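Phytase (Debaryomyces castellii, PDB 2GFI) releases phosphate from inositol hexakisphosphate (phytate) by hydrolysis, as a 3-phytase of the histidine acid phosphatase family. Local coordinates at residues 322-325 and 326-329; 338-341 and 342-345; 367-370 and 371-375; 412-415 and 416-419. One frame throughout, in Å; residues are numbered along the deposited sequence.

Overall arrangement
Contacts 2 and 3 lie in the buried interior, while contacts 1 and 4 are only partly buried, towards the periphery. Contact 1 starts strand 326-331, which runs on in sequence to helix 333-343, the helix that ends in contact 2; contact 3 leads into strand 374-382 of the same sheet as contact 1. Contact 2 touches two of the others, through His340 NE2 to Thr375 OG1 and through Ile343 O to Tyr418 OH of contact 4. Chemistry follows place: an Asx turn and amides round an indole at contact 1, methyl groups over rings in contacts 2 and 4, the latter with two aspartates close together on the outside, and a tight turn beside the predicted catalytic residues at contact 3.

Contact 1: residues 322-325 and 326-329; sequences NENK and IWLS
Ile326 begins the strand directly before Trp327, whose indole meets the side chains of Asn322 and Asn324 from the preceding loop. The side chain of Ile326 itself turns to Leu151, Phe152 and Phe179. Behind it, residues 322-324 form an Asx turn: Asn322 OD1 accepts a hydrogen bond from Asn324 N at 2.8 Å, with an N-H...O angle of 160°. Lys325 folds back through a bend at chi2, so that its NZ donates to Asn322 O at 2.8 Å.

Trp327 is what this loop packs on. With CG anti to the carbonyl carbon (chi1 -57°), the indole reaches back along the chain to two asparagines. The amide of Asn324 stands over one face, nearly perpendicular to the ring. That of Asn322, also turned steeply against the indole, comes to the rim instead, its ND2 3.7 Å from CZ2 of Trp327. A water in the indole plane takes the NE1 hydrogen of Trp327 at 2.9 Å and donates to Asn324 O, tying the ring to the loop backbone.

Leu328 and Ser329 leave the loop behind: Leu328 packs on Phe175, and Ser329 OG bonds Tyr443 OH. The arrangement is an Asx turn leading into strand 326-331, which runs parallel to strands 59-69 and 158-163 in the central sheet of the histidine phosphatase fold.

Contact 2: residues 338-341 and 342-345; sequences IFHS and AIGI
His340 O is held twice at the end of the helix, by Gly344 N at 2.8 Å with a straight N-H...O angle of 167°, and by a water that donates to it at 2.7 Å. The same water sits in the imidazole plane 2.9 Å from His340 ND1 and weakly accepts from Ile345 N, bridging the last helical turn to Ile345, two residues past the helix end. Gly344, with positive phi, is the first residue to leave helical geometry.

One residue earlier, Ile343 N bonds Phe339 O at 2.9 Å, and the side chains of this pair meet as well. Phe339 has CG anti to its own amide nitrogen (chi1 -176°), which swings the ring along the helix to Ile343. CD1 of Ile343 stands over the ring centre of Phe339, 3.5 Å from its centroid, while CG1 touches Phe339 CE1. Ile343 CD1 also lies over the His340 imidazole, 3.7 Å from its centroid, making two CH-pi contacts. With an alanine at Phe339 the Ile343 methyl would probably keep one aromatic face where it now has two, and a gap is likely to open towards Leu309 and Leu310.

Outside, His340 NE2 bonds Thr375 OG1, and Ile343 O takes the Tyr418 hydroxyl. Both nitrogens of the imidazole thus have polar partners while one face is spent on a methyl group, a combination that fixes the ring's rotation within a buried helix end.

Contact 3: residues 367-370 and 371-375; sequences GITP and QGART
Hydrophobic contact first: Ala373 CB tucks against Pro370, 3.7 Å from CD, and reaches Thr369 CA at 3.5 Å. Ala373 CB also lies just 3.1 Å from Pro370 O, tight packing for a methyl group. A serine in place of Pro370 would probably leave that methyl without its ring partner and the backbone before the turn freer to rotate.

Among backbone bonds, Ala373 N closes weakly on Pro370 O at 2.9 Å. This is a type II beta turn with Gln371 and Gly372 at its corners, the glycine taking the positive phi of the third position. The turn leads into strand 374-382 beside the predicted active site: Gln371 touches His70, the probable nucleophile, and Thr369 touches Asp333, the probable proton donor.

Side-chain polar bonds come last. Arg374 grips Gly372 O side-on with two nitrogens, NE at 3.1 Å and NH2 at 3.0 Å, the oxygen lying in the guanidinium plane. NH2 also forms a salt bridge with Asp136, and Tyr43 makes a cation-pi contact with the group. A water donates to Ile368 O at 2.7 Å and meets Thr375 OG1 at 2.6 Å.

Contact 4: residues 412-415 and 416-419; sequences LNDY and NDYV
Tyr415 and Val419 carry a contact within one helix, 412-423, between side chains a turn apart on the flank that faces helix 302-318 and strand 385-392. Their backbones are joined by Val419 N to Tyr415 O at 2.9 Å, nearly straight at 173°. CG2 of Val419 lies over one face of the Tyr415 ring, displaced towards the hydroxyl side: it is 3.3 Å from CZ and 3.6 Å from the ring centroid, a CH-pi contact. A chi1 of -176° puts the Tyr415 ring beside its own carbonyl carbon, where Val419 CG2 meets it.

Tyr418 leans on the same ring, its CD2 3.9 Å from Tyr415 CE1. Both hydroxyls are satisfied further in: Tyr415 OH bonds Tyr390 OH, and Tyr418 OH bonds Ile343 O at the end of helix 333-343. Tyr418 N, for its part, bonds Asp414 O at 3.0 Å.

On the solvent side the chemistry changes. Asp414 OD1 and Asp417 OD2, one turn apart, come within 4.3 Å, and this closeness of like charges would probably raise the pKa of one of them somewhat. With aromatic and aliphatic groups packed inward and carboxylates turned outward, the segment is a typical amphipathic helix, lying against a helix and a strand of the histidine phosphatase fold.

Contact 1: residues 322-325 and 326-329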
ATOM      1  N   ASN A 322      -3.084  40.184 -16.845  1.00 42.36           N
ATOM      2  CA  ASN A 322      -1.676  39.859 -17.012  1.00 40.61           C
ATOM      3  C   ASN A 322      -1.588  38.661 -17.932  1.00 39.54           C
ATOM      4  O   ASN A 322      -2.323  37.710 -17.750  1.00 39.15           O
ATOM      5  CB  ASN A 322      -1.036  39.575 -15.662  1.00 40.50           C
ATOM      6  CG  ASN A 322       0.465  39.596 -15.726  1.00 39.84           C
ATOM      7  OD1 ASN A 322       1.073  38.987 -16.613  1.00 38.98           O
ATOM      8  ND2 ASN A 322       1.086  40.304 -14.778  1.00 39.15           N
ATOM      9  N   GLU A 323      -0.751  38.735 -18.963  1.00 39.35           N
ATOM     10  CA  GLU A 323      -0.562  37.614 -19.900  1.00 38.85           C
ATOM     11  C   GLU A 323      -0.042  36.397 -19.127  1.00 36.68           C
ATOM     12  O   GLU A 323      -0.212  35.265 -19.561  1.00 36.29           O
ATOM     13  CB  GLU A 323       0.464  37.940 -21.007  1.00 40.67           C
ATOM     14  CG  GLU A 323       0.499  39.398 -21.487  1.00 47.97           C
ATOM     15  CD  GLU A 323      -0.436  39.702 -22.675  1.00 49.67           C
ATOM     16  OE1 GLU A 323      -1.524  39.058 -22.802  1.00 57.63           O
ATOM     17  OE2 GLU A 323      -0.081  40.613 -23.484  1.00 57.74           O
ATOM     18  N   ASN A 324       0.631  36.647 -18.009  1.00 34.04           N
ATOM     19  CA  ASN A 324       1.189  35.564 -17.231  1.00 32.21           C
ATOM     20  C   ASN A 324       0.246  35.133 -16.122  1.00 30.76           C
ATOM     21  O   ASN A 324      -0.249  35.945 -15.315  1.00 29.80           O
ATOM     22  CB  ASN A 324       2.589  35.871 -16.712  1.00 31.74           C
ATOM     23  CG  ASN A 324       3.179  34.705 -15.925  1.00 31.08           C
ATOM     24  OD1 ASN A 324       3.300  34.775 -14.690  1.00 29.42           O
ATOM     25  ND2 ASN A 324       3.541  33.635 -16.625  1.00 27.78           N
ATOM     26  N   LYS A 325      -0.031  33.840 -16.130  1.00 29.27           N
ATOM     27  CA  LYS A 325      -1.023  33.274 -15.231  1.00 28.38           C
ATOM     28  C   LYS A 325      -0.398  32.312 -14.209  1.00 27.31           C
ATOM     29  O   LYS A 325      -1.086  31.831 -13.333  1.00 26.63           O
ATOM     30  CB  LYS A 325      -2.092  32.536 -16.049  1.00 28.36           C
ATOM     31  CG  LYS A 325      -2.606  33.279 -17.281  1.00 29.10           C
ATOM     32  CD  LYS A 325      -3.342  34.546 -16.858  1.00 30.71           C
ATOM     33  CE  LYS A 325      -4.130  35.144 -18.014  1.00 30.09           C
ATOM     34  NZ  LYS A 325      -4.796  36.395 -17.550  1.00 30.63           N
ATOM     35  N   ILE A 326       0.888  32.018 -14.352  1.00 26.69           N
ATOM     36  CA  ILE A 326       1.563  31.036 -13.511  1.00 26.77           C
ATOM     37  C   ILE A 326       2.681  31.716 -12.765  1.00 27.07           C
ATOM     38  O   ILE A 326       3.673  32.157 -13.366  1.00 27.38           O
ATOM     39  CB  ILE A 326       2.092  29.856 -14.356  1.00 26.82           C
ATOM     40  CG1 ILE A 326       0.944  29.143 -15.043  1.00 26.11           C
ATOM     41  CG2 ILE A 326       2.837  28.861 -13.511  1.00 27.15           C
ATOM     42  CD1 ILE A 326       1.416  28.210 -16.166  1.00 26.42           C
ATOM     43  N   TRP A 327       2.499  31.821 -11.450  1.00 27.21           N
ATOM     44  CA  TRP A 327       3.437  32.471 -10.563  1.00 27.51           C
ATOM     45  C   TRP A 327       4.188  31.396  -9.789  1.00 27.29           C
ATOM     46  O   TRP A 327       3.564  30.568  -9.126  1.00 26.90           O
ATOM     47  CB  TRP A 327       2.685  33.448  -9.651  1.00 28.60           C
ATOM     48  CG  TRP A 327       1.948  34.405 -10.530  1.00 29.58           C
ATOM     49  CD1 TRP A 327       0.614  34.411 -10.812  1.00 29.01           C
ATOM     50  CD2 TRP A 327       2.536  35.440 -11.333  1.00 29.54           C
ATOM     51  NE1 TRP A 327       0.333  35.398 -11.724  1.00 29.12           N
ATOM     52  CE2 TRP A 327       1.493  36.048 -12.060  1.00 30.76           C
ATOM     53  CE3 TRP A 327       3.841  35.928 -11.496  1.00 29.09           C
ATOM     54  CZ2 TRP A 327       1.713  37.137 -12.947  1.00 30.28           C
ATOM     55  CZ3 TRP A 327       4.058  37.001 -12.377  1.00 29.34           C
ATOM     56  CH2 TRP A 327       2.998  37.588 -13.083  1.00 29.63           C
ATOM     57  N   LEU A 328       5.517  31.405  -9.932  1.00 25.84           N
ATOM     58  CA  LEU A 328       6.405  30.425  -9.351  1.00 24.38           C
ATOM     59  C   LEU A 328       7.450  31.138  -8.500  1.00 24.63           C
ATOM     60  O   LEU A 328       8.368  31.785  -9.024  1.00 23.35           O
ATOM     61  CB  LEU A 328       7.091  29.612 -10.452  1.00 23.22           C
ATOM     62  CG  LEU A 328       6.183  29.005 -11.523  1.00 22.48           C
ATOM     63  CD1 LEU A 328       7.014  28.397 -12.635  1.00 20.74           C
ATOM     64  CD2 LEU A 328       5.237  27.944 -10.908  1.00 20.75           C
ATOM     65  N   SER A 329       7.305  30.988  -7.180  1.00 24.73           N
ATOM     66  CA  SER A 329       8.161  31.654  -6.203  1.00 24.17           C
ATOM     67  C   SER A 329       8.753  30.604  -5.285  1.00 23.93           C
ATOM     68  O   SER A 329       8.044  29.735  -4.776  1.00 23.04           O
ATOM     69  CB  SER A 329       7.365  32.644  -5.336  1.00 23.87           C
ATOM     70  OG  SER A 329       6.771  33.626  -6.140  1.00 24.77           O
TER
HETATM   71  O   HOH W   1      -1.759  36.450 -13.451  1.00 25.91           O

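Contact 2: residues 338-341 and 342-345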
ATOM      1  N   ILE A 338       6.096  32.597   7.747  1.00 23.13           N
ATOM      2  CA  ILE A 338       5.701  33.968   8.005  1.00 23.63           C
ATOM      3  C   ILE A 338       4.589  34.388   7.041  1.00 23.68           C
ATOM      4  O   ILE A 338       3.606  34.986   7.449  1.00 24.05           O
ATOM      5  CB  ILE A 338       6.938  34.892   7.908  1.00 23.84           C
ATOM      6  CG1 ILE A 338       7.947  34.558   9.037  1.00 23.64           C
ATOM      7  CG2 ILE A 338       6.511  36.357   7.879  1.00 22.68           C
ATOM      8  CD1 ILE A 338       9.339  35.119   8.815  1.00 22.53           C
ATOM      9  N   PHE A 339       4.734  34.044   5.768  1.00 23.65           N
ATOM     10  CA  PHE A 339       3.647  34.207   4.800  1.00 24.53           C
ATOM     11  C   PHE A 339       2.341  33.640   5.364  1.00 24.26           C
ATOM     12  O   PHE A 339       1.341  34.348   5.408  1.00 24.68           O
ATOM     13  CB  PHE A 339       4.045  33.551   3.462  1.00 24.98           C
ATOM     14  CG  PHE A 339       3.059  33.737   2.344  1.00 26.45           C
ATOM     15  CD1 PHE A 339       2.070  34.719   2.382  1.00 27.30           C
ATOM     16  CD2 PHE A 339       3.160  32.945   1.201  1.00 28.19           C
ATOM     17  CE1 PHE A 339       1.185  34.882   1.295  1.00 27.40           C
ATOM     18  CE2 PHE A 339       2.245  33.094   0.119  1.00 28.76           C
ATOM     19  CZ  PHE A 339       1.283  34.073   0.171  1.00 26.45           C
ATOM     20  N   HIS A 340       2.370  32.395   5.844  1.00 23.87           N
ATOM     21  CA  HIS A 340       1.197  31.725   6.452  1.00 23.45           C
ATOM     22  C   HIS A 340       0.692  32.356   7.719  1.00 23.70           C
ATOM     23  O   HIS A 340      -0.495  32.265   8.038  1.00 23.43           O
ATOM     24  CB  HIS A 340       1.462  30.223   6.695  1.00 23.13           C
ATOM     25  CG  HIS A 340       1.227  29.388   5.476  1.00 22.29           C
ATOM     26  ND1 HIS A 340       0.011  28.776   5.214  1.00 20.94           N
ATOM     27  CD2 HIS A 340       2.023  29.122   4.419  1.00 21.44           C
ATOM     28  CE1 HIS A 340       0.083  28.149   4.053  1.00 20.50           C
ATOM     29  NE2 HIS A 340       1.291  28.346   3.549  1.00 22.04           N
ATOM     30  N   SER A 341       1.584  33.015   8.448  1.00 24.66           N
ATOM     31  CA  SER A 341       1.145  33.842   9.576  1.00 25.33           C
ATOM     32  C   SER A 341       0.117  34.881   9.095  1.00 25.92           C
ATOM     33  O   SER A 341      -0.875  35.149   9.772  1.00 25.93           O
ATOM     34  CB  SER A 341       2.337  34.541  10.206  1.00 25.35           C
ATOM     35  OG  SER A 341       1.996  34.993  11.487  1.00 25.05           O
ATOM     36  N   ALA A 342       0.346  35.445   7.912  1.00 25.33           N
ATOM     37  CA  ALA A 342      -0.622  36.359   7.372  1.00 25.27           C
ATOM     38  C   ALA A 342      -1.756  35.655   6.625  1.00 25.42           C
ATOM     39  O   ALA A 342      -2.890  36.103   6.738  1.00 26.68           O
ATOM     40  CB  ALA A 342       0.039  37.424   6.519  1.00 24.79           C
ATOM     41  N   ILE A 343      -1.479  34.592   5.862  1.00 24.95           N
ATOM     42  CA  ILE A 343      -2.560  33.815   5.203  1.00 24.34           C
ATOM     43  C   ILE A 343      -3.598  33.373   6.207  1.00 24.91           C
ATOM     44  O   ILE A 343      -4.803  33.497   5.970  1.00 25.56           O
ATOM     45  CB  ILE A 343      -2.043  32.572   4.430  1.00 24.36           C
ATOM     46  CG1 ILE A 343      -1.097  32.980   3.286  1.00 23.96           C
ATOM     47  CG2 ILE A 343      -3.230  31.776   3.860  1.00 22.96           C
ATOM     48  CD1 ILE A 343      -0.164  31.865   2.790  1.00 22.76           C
ATOM     49  N   GLY A 344      -3.148  32.853   7.339  1.00 24.70           N
ATOM     50  CA  GLY A 344      -4.071  32.568   8.416  1.00 24.76           C
ATOM     51  C   GLY A 344      -4.971  31.364   8.258  1.00 24.99           C
ATOM     52  O   GLY A 344      -5.963  31.250   8.943  1.00 26.64           O
ATOM     53  N   ILE A 345      -4.622  30.424   7.405  1.00 24.67           N
ATOM     54  CA  ILE A 345      -5.436  29.211   7.270  1.00 23.91           C
ATOM     55  C   ILE A 345      -4.926  28.013   8.089  1.00 24.44           C
ATOM     56  O   ILE A 345      -5.652  27.046   8.328  1.00 24.79           O
ATOM     57  CB  ILE A 345      -5.590  28.848   5.781  1.00 22.57           C
ATOM     58  CG1 ILE A 345      -4.215  28.645   5.147  1.00 20.48           C
ATOM     59  CG2 ILE A 345      -6.361  29.949   5.089  1.00 22.79           C
ATOM     60  CD1 ILE A 345      -4.277  28.049   3.756  1.00 19.08           C
TER
HETATM   61  O   HOH W   2      -1.628  29.927   7.337  1.00 22.71           O

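Contact 3: residues 367-370 and 371-375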
ATOM      1  N   GLY A 367       3.241  20.464   8.470  1.00 20.83           N
ATOM      2  CA  GLY A 367       2.044  20.519   7.632  1.00 20.89           C
ATOM      3  C   GLY A 367       2.169  21.698   6.664  1.00 21.36           C
ATOM      4  O   GLY A 367       1.515  21.730   5.608  1.00 21.61           O
ATOM      5  N   ILE A 368       3.028  22.658   7.015  1.00 20.81           N
ATOM      6  CA  ILE A 368       3.171  23.885   6.233  1.00 20.56           C
ATOM      7  C   ILE A 368       4.451  23.837   5.433  1.00 20.94           C
ATOM      8  O   ILE A 368       4.407  24.015   4.206  1.00 21.55           O
ATOM      9  CB  ILE A 368       3.135  25.179   7.102  1.00 20.81           C
ATOM     10  CG1 ILE A 368       1.894  25.262   8.017  1.00 21.38           C
ATOM     11  CG2 ILE A 368       3.184  26.427   6.195  1.00 21.16           C
ATOM     12  CD1 ILE A 368       1.838  26.638   8.874  1.00 20.72           C
ATOM     13  N   THR A 369       5.586  23.591   6.105  1.00 20.44           N
ATOM     14  CA  THR A 369       6.872  23.614   5.428  1.00 20.80           C
ATOM     15  C   THR A 369       7.728  22.369   5.628  1.00 20.88           C
ATOM     16  O   THR A 369       8.756  22.431   6.318  1.00 21.37           O
ATOM     17  CB  THR A 369       7.707  24.883   5.775  1.00 21.24           C
ATOM     18  OG1 THR A 369       8.055  24.866   7.166  1.00 23.37           O
ATOM     19  CG2 THR A 369       6.900  26.189   5.588  1.00 19.44           C
ATOM     20  N   PRO A 370       7.348  21.247   5.009  1.00 20.37           N
ATOM     21  CA  PRO A 370       8.243  20.116   4.939  1.00 20.06           C
ATOM     22  C   PRO A 370       9.301  20.538   3.946  1.00 19.69           C
ATOM     23  O   PRO A 370       9.130  21.577   3.294  1.00 19.89           O
ATOM     24  CB  PRO A 370       7.363  19.025   4.327  1.00 19.36           C
ATOM     25  CG  PRO A 370       6.410  19.808   3.451  1.00 19.44           C
ATOM     26  CD  PRO A 370       6.070  20.959   4.320  1.00 20.56           C
ATOM     27  N   GLN A 371      10.374  19.761   3.813  1.00 19.35           N
ATOM     28  CA  GLN A 371      11.331  20.030   2.730  1.00 18.95           C
ATOM     29  C   GLN A 371      10.533  19.920   1.451  1.00 18.95           C
ATOM     30  O   GLN A 371       9.685  19.024   1.338  1.00 19.91           O
ATOM     31  CB  GLN A 371      12.451  19.023   2.740  1.00 17.54           C
ATOM     32  CG  GLN A 371      13.314  19.076   3.970  1.00 17.21           C
ATOM     33  CD  GLN A 371      14.332  20.231   3.934  1.00 20.46           C
ATOM     34  OE1 GLN A 371      14.270  21.092   3.058  1.00 18.00           O
ATOM     35  NE2 GLN A 371      15.267  20.231   4.884  1.00 16.71           N
ATOM     36  N   GLY A 372      10.746  20.847   0.516  1.00 18.16           N
ATOM     37  CA  GLY A 372      10.031  20.803  -0.739  1.00 16.82           C
ATOM     38  C   GLY A 372       8.606  21.297  -0.558  1.00 17.56           C
ATOM     39  O   GLY A 372       7.739  21.002  -1.388  1.00 18.13           O
ATOM     40  N   ALA A 373       8.351  22.031   0.528  1.00 17.18           N
ATOM     41  CA  ALA A 373       7.037  22.630   0.797  1.00 16.64           C
ATOM     42  C   ALA A 373       6.466  23.378  -0.410  1.00 16.97           C
ATOM     43  O   ALA A 373       7.196  24.058  -1.129  1.00 16.60           O
ATOM     44  CB  ALA A 373       7.122  23.571   1.973  1.00 15.92           C
ATOM     45  N   ARG A 374       5.153  23.281  -0.590  1.00 16.82           N
ATOM     46  CA  ARG A 374       4.486  23.925  -1.682  1.00 16.96           C
ATOM     47  C   ARG A 374       3.219  24.565  -1.167  1.00 18.08           C
ATOM     48  O   ARG A 374       2.338  23.903  -0.623  1.00 19.44           O
ATOM     49  CB  ARG A 374       4.210  22.926  -2.831  1.00 16.59           C
ATOM     50  CG  ARG A 374       3.540  21.613  -2.404  1.00 16.39           C
ATOM     51  CD  ARG A 374       3.872  20.430  -3.267  1.00 15.23           C
ATOM     52  NE  ARG A 374       5.262  20.075  -3.066  1.00 16.50           N
ATOM     53  CZ  ARG A 374       5.917  19.105  -3.694  1.00 18.77           C
ATOM     54  NH1 ARG A 374       5.312  18.346  -4.611  1.00 19.58           N
ATOM     55  NH2 ARG A 374       7.185  18.878  -3.369  1.00 18.16           N
ATOM     56  N   THR A 375       3.138  25.874  -1.288  1.00 18.52           N
ATOM     57  CA  THR A 375       1.905  26.545  -0.991  1.00 18.53           C
ATOM     58  C   THR A 375       1.387  27.034  -2.328  1.00 19.26           C
ATOM     59  O   THR A 375       2.060  27.767  -3.044  1.00 19.02           O
ATOM     60  CB  THR A 375       2.159  27.694   0.011  1.00 18.55           C
ATOM     61  OG1 THR A 375       2.158  27.138   1.342  1.00 19.02           O
ATOM     62  CG2 THR A 375       1.021  28.754  -0.019  1.00 14.86           C
TER
HETATM   63  O   HOH W   3       3.672  25.043   1.874  1.00 18.82           O

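Contact 4: residues 412-415 and 416-419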
ATOM      1  N   LEU A 412     -13.399  35.473  -5.177  1.00 29.02           N
ATOM      2  CA  LEU A 412     -12.346  36.499  -5.123  1.00 29.36           C
ATOM      3  C   LEU A 412     -12.782  37.792  -4.418  1.00 29.60           C
ATOM      4  O   LEU A 412     -11.971  38.448  -3.763  1.00 28.96           O
ATOM      5  CB  LEU A 412     -11.798  36.769  -6.514  1.00 29.79           C
ATOM      6  CG  LEU A 412     -10.731  37.845  -6.665  1.00 29.97           C
ATOM      7  CD1 LEU A 412      -9.499  37.611  -5.811  1.00 28.71           C
ATOM      8  CD2 LEU A 412     -10.396  37.890  -8.125  1.00 31.55           C
ATOM      9  N   ASN A 413     -14.068  38.144  -4.544  1.00 30.19           N
ATOM     10  CA  ASN A 413     -14.614  39.297  -3.843  1.00 30.42           C
ATOM     11  C   ASN A 413     -14.519  39.155  -2.347  1.00 29.69           C
ATOM     12  O   ASN A 413     -14.044  40.053  -1.667  1.00 29.50           O
ATOM     13  CB  ASN A 413     -16.062  39.577  -4.303  1.00 31.63           C
ATOM     14  CG  ASN A 413     -16.126  39.969  -5.762  1.00 33.70           C
ATOM     15  OD1 ASN A 413     -15.271  40.730  -6.250  1.00 37.40           O
ATOM     16  ND2 ASN A 413     -17.097  39.430  -6.483  1.00 34.47           N
ATOM     17  N   ASP A 414     -14.956  38.002  -1.847  1.00 30.24           N
ATOM     18  CA  ASP A 414     -14.808  37.622  -0.448  1.00 30.34           C
ATOM     19  C   ASP A 414     -13.348  37.455  -0.046  1.00 29.87           C
ATOM     20  O   ASP A 414     -12.963  37.818   1.059  1.00 30.17           O
ATOM     21  CB  ASP A 414     -15.545  36.323  -0.203  1.00 30.89           C
ATOM     22  CG  ASP A 414     -17.045  36.480  -0.297  1.00 32.98           C
ATOM     23  OD1 ASP A 414     -17.552  37.579   0.053  1.00 35.39           O
ATOM     24  OD2 ASP A 414     -17.788  35.568  -0.718  1.00 33.15           O
ATOM     25  N   TYR A 415     -12.534  36.915  -0.950  1.00 29.65           N
ATOM     26  CA  TYR A 415     -11.117  36.726  -0.660  1.00 29.09           C
ATOM     27  C   TYR A 415     -10.426  38.067  -0.431  1.00 29.72           C
ATOM     28  O   TYR A 415      -9.529  38.174   0.408  1.00 28.74           O
ATOM     29  CB  TYR A 415     -10.396  35.931  -1.749  1.00 28.20           C
ATOM     30  CG  TYR A 415      -8.945  35.688  -1.339  1.00 29.44           C
ATOM     31  CD1 TYR A 415      -8.645  34.948  -0.172  1.00 27.44           C
ATOM     32  CD2 TYR A 415      -7.877  36.228  -2.079  1.00 27.87           C
ATOM     33  CE1 TYR A 415      -7.338  34.756   0.233  1.00 28.01           C
ATOM     34  CE2 TYR A 415      -6.565  36.025  -1.683  1.00 28.43           C
ATOM     35  CZ  TYR A 415      -6.303  35.284  -0.528  1.00 28.32           C
ATOM     36  OH  TYR A 415      -5.022  35.082  -0.119  1.00 26.98           O
ATOM     37  N   ASN A 416     -10.862  39.091  -1.180  1.00 30.54           N
ATOM     38  CA  ASN A 416     -10.416  40.469  -0.957  1.00 30.46           C
ATOM     39  C   ASN A 416     -10.677  40.977   0.453  1.00 30.38           C
ATOM     40  O   ASN A 416      -9.802  41.587   1.054  1.00 30.53           O
ATOM     41  CB  ASN A 416     -10.988  41.399  -2.027  1.00 30.45           C
ATOM     42  CG  ASN A 416     -10.091  41.486  -3.238  1.00 30.43           C
ATOM     43  OD1 ASN A 416      -9.105  42.222  -3.243  1.00 31.50           O
ATOM     44  ND2 ASN A 416     -10.401  40.710  -4.259  1.00 29.12           N
ATOM     45  N   ASP A 417     -11.862  40.688   0.978  1.00 30.59           N
ATOM     46  CA  ASP A 417     -12.250  41.083   2.324  1.00 31.39           C
ATOM     47  C   ASP A 417     -11.407  40.357   3.389  1.00 31.09           C
ATOM     48  O   ASP A 417     -10.982  40.963   4.385  1.00 30.57           O
ATOM     49  CB  ASP A 417     -13.737  40.765   2.573  1.00 32.48           C
ATOM     50  CG  ASP A 417     -14.688  41.600   1.722  1.00 34.48           C
ATOM     51  OD1 ASP A 417     -14.269  42.626   1.136  1.00 36.24           O
ATOM     52  OD2 ASP A 417     -15.896  41.295   1.588  1.00 37.58           O
ATOM     53  N   TYR A 418     -11.202  39.054   3.160  1.00 30.42           N
ATOM     54  CA  TYR A 418     -10.355  38.210   3.991  1.00 29.87           C
ATOM     55  C   TYR A 418      -8.925  38.761   4.037  1.00 30.30           C
ATOM     56  O   TYR A 418      -8.371  39.011   5.124  1.00 30.08           O
ATOM     57  CB  TYR A 418     -10.375  36.743   3.491  1.00 29.06           C
ATOM     58  CG  TYR A 418      -9.497  35.846   4.342  1.00 28.07           C
ATOM     59  CD1 TYR A 418      -9.925  35.439   5.597  1.00 25.99           C
ATOM     60  CD2 TYR A 418      -8.216  35.467   3.916  1.00 25.46           C
ATOM     61  CE1 TYR A 418      -9.132  34.661   6.403  1.00 25.26           C
ATOM     62  CE2 TYR A 418      -7.420  34.673   4.704  1.00 24.35           C
ATOM     63  CZ  TYR A 418      -7.901  34.270   5.956  1.00 26.84           C
ATOM     64  OH  TYR A 418      -7.161  33.502   6.793  1.00 26.26           O
ATOM     65  N   VAL A 419      -8.329  38.978   2.869  1.00 30.70           N
ATOM     66  CA  VAL A 419      -6.981  39.545   2.848  1.00 31.73           C
ATOM     67  C   VAL A 419      -6.936  40.900   3.585  1.00 33.17           C
ATOM     68  O   VAL A 419      -6.087  41.096   4.473  1.00 32.76           O
ATOM     69  CB  VAL A 419      -6.403  39.644   1.431  1.00 31.27           C
ATOM     70  CG1 VAL A 419      -5.039  40.327   1.473  1.00 30.44           C
ATOM     71  CG2 VAL A 419      -6.256  38.264   0.865  1.00 29.39           C
TER